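Local coordinates for ABC transporter, permease protein, putative (Porphyromonas gingivalis, PDB 2P0S) that is one domain of a putative ABC-2 type transporter permease, a membrane protein that probably takes part in ABC-type transport, at residues Lys10-Ala15 / Phe31-Ala36. Sequence-based numbering, arbitrary orientation.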
# COMPACT_ATOMS: atom_id res chain seq x y z
N LYS A 10 -9.19 2.97 10.78
CA LYS A 10 -10.54 3.16 10.27
C LYS A 10 -11.24 1.88 10.02
O LYS A 10 -10.59 0.91 9.59
CB LYS A 10 -10.66 3.88 8.93
CG LYS A 10 -9.48 4.12 8.13
CD LYS A 10 -9.46 5.61 7.80
CE LYS A 10 -9.72 6.39 9.04
NZ LYS A 10 -8.83 7.56 9.01
N THR A 11 -12.56 1.90 10.24
CA THR A 11 -13.45 0.77 10.02
C THR A 11 -14.08 0.95 8.65
O THR A 11 -14.78 1.97 8.39
CB THR A 11 -14.48 0.74 11.11
OG1 THR A 11 -13.75 0.58 12.35
CG2 THR A 11 -15.48 -0.40 10.97
N ILE A 12 -13.92 -0.04 7.78
CA ILE A 12 -14.57 0.06 6.45
C ILE A 12 -15.53 -1.10 6.24
O ILE A 12 -15.12 -2.31 6.33
CB ILE A 12 -13.45 -0.01 5.41
CG1 ILE A 12 -12.42 1.11 5.65
CG2 ILE A 12 -14.04 -0.01 4.01
CD1 ILE A 12 -11.31 1.12 4.61
N ALA A 13 -16.80 -0.78 6.01
CA ALA A 13 -17.79 -1.84 5.83
C ALA A 13 -17.74 -2.23 4.34
O ALA A 13 -17.79 -1.37 3.54
CB ALA A 13 -19.10 -1.38 6.07
N ILE A 14 -17.78 -3.51 4.04
CA ILE A 14 -17.72 -3.98 2.66
C ILE A 14 -19.11 -4.38 2.19
O ILE A 14 -19.73 -5.34 2.72
CB ILE A 14 -16.73 -5.13 2.47
CG1 ILE A 14 -15.31 -4.72 3.00
CG2 ILE A 14 -16.82 -5.59 0.97
CD1 ILE A 14 -14.24 -5.86 2.93
N ALA A 15 -19.61 -3.71 1.14
CA ALA A 15 -20.96 -4.01 0.53
C ALA A 15 -20.69 -4.58 -0.86
O ALA A 15 -20.69 -3.82 -1.84
CB ALA A 15 -21.82 -2.79 0.35
N PHE A 31 -6.48 -1.56 7.97
CA PHE A 31 -7.85 -1.11 8.16
C PHE A 31 -8.69 -2.24 8.82
O PHE A 31 -8.38 -3.44 8.64
CB PHE A 31 -8.53 -0.65 6.89
CG PHE A 31 -7.65 0.24 6.04
CD1 PHE A 31 -7.36 1.53 6.46
CD2 PHE A 31 -7.08 -0.24 4.88
CE1 PHE A 31 -6.58 2.36 5.69
CE2 PHE A 31 -6.22 0.59 4.16
CZ PHE A 31 -6.00 1.86 4.60
N ARG A 32 -9.78 -1.84 9.43
CA ARG A 32 -10.65 -2.76 10.11
C ARG A 32 -11.87 -3.09 9.21
O ARG A 32 -12.88 -2.36 9.21
CB ARG A 32 -11.06 -2.13 11.48
CG ARG A 32 -11.59 -3.14 12.36
CD ARG A 32 -12.33 -2.51 13.60
NE ARG A 32 -13.40 -3.44 13.95
CZ ARG A 32 -14.69 -3.15 14.12
NH1 ARG A 32 -15.55 -4.15 14.41
NH2 ARG A 32 -15.15 -1.90 13.98
N PHE A 33 -11.81 -4.20 8.46
CA PHE A 33 -12.89 -4.47 7.56
C PHE A 33 -14.03 -5.26 8.19
O PHE A 33 -13.78 -6.30 8.89
CB PHE A 33 -12.34 -5.23 6.31
CG PHE A 33 -11.46 -4.35 5.45
CD1 PHE A 33 -12.07 -3.50 4.48
CD2 PHE A 33 -10.08 -4.38 5.50
CE1 PHE A 33 -11.32 -2.67 3.71
CE2 PHE A 33 -9.26 -3.53 4.66
CZ PHE A 33 -9.89 -2.69 3.71
N VAL A 34 -15.27 -4.86 7.90
CA VAL A 34 -16.43 -5.60 8.32
C VAL A 34 -17.45 -5.80 7.28
O VAL A 34 -17.36 -5.11 6.27
CB VAL A 34 -17.11 -4.89 9.56
CG1 VAL A 34 -16.08 -4.57 10.62
CG2 VAL A 34 -17.75 -3.54 9.11
N HIS A 35 -18.42 -6.68 7.47
CA HIS A 35 -19.47 -6.97 6.44
C HIS A 35 -20.45 -5.87 6.54
O HIS A 35 -20.98 -5.58 7.71
CB HIS A 35 -20.15 -8.29 6.82
CG HIS A 35 -21.23 -8.68 5.90
ND1 HIS A 35 -20.96 -9.02 4.58
CD2 HIS A 35 -22.57 -8.75 6.05
CE1 HIS A 35 -22.08 -9.31 3.97
NE2 HIS A 35 -23.09 -9.14 4.83
N ALA A 36 -20.82 -5.27 5.44
CA ALA A 36 -21.95 -4.30 5.45
C ALA A 36 -23.26 -4.97 5.74
O ALA A 36 -23.74 -5.84 5.00
CB ALA A 36 -22.03 -3.57 4.05
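Parallel pairing of an edge strand with its inner neighbour in a mixed sheet joins Lys10-Ala15 to Phe31-Ala36, with Thr11 beside Arg32, Ile12 beside Phe33, Ala13 beside Val34 and Ile14 beside His35. Five backbone hydrogen bonds hold the register. Arg32 N gives to Lys10 O, Ile12 N to Arg32 O at 2.9 Å, Val34 N to Ile12 O, Ile14 N to Val34 O at 2.8 Å, and Ala36 N to Ile14 O. The strand axes are 34° from parallel.

Ile12, Ile14 and Phe33 make an apolar cluster on one face of the sheet. The Phe33 ring lies alongside Ile12, its CE1 3.8 Å from Ile12 CB, while CD1 of the same ring meets Ile14 CD1 at 3.6 Å. Ile14 CG1 is anti to the carbonyl carbon (chi1 -55°), and the extended chain beyond it carries CD1 to that ring. At the start of the strands Ile12 CD1 reaches Phe31 CB at 4.0 Å, and Lys10 CG runs beside Phe31 CD1.

The other face is partly polar. Arg32 and Thr11 lie side by side; in one of the two conformers deposited for Arg32, NH2 makes a long bond to Thr11 OG1 (3.3 Å), so this link is doubtful. In that conformer Val34 CG1 lies above one guanidinium face, toward its rim, while Val34 CG2 packs 4.0 Å from Ala13 CB.

Helix 80-100 packs against the pair, Val82 touching Ile12 and Phe31, and Ile86 touching Phe33; Phe25, from the loop joining the two strands, reaches Ile14 and sets a second ring beside Phe33. Along its other side, strand 11-16 bonds through Ala13 and Ala15 to parallel strand 55-59, leaving 32-35 outermost within the chain.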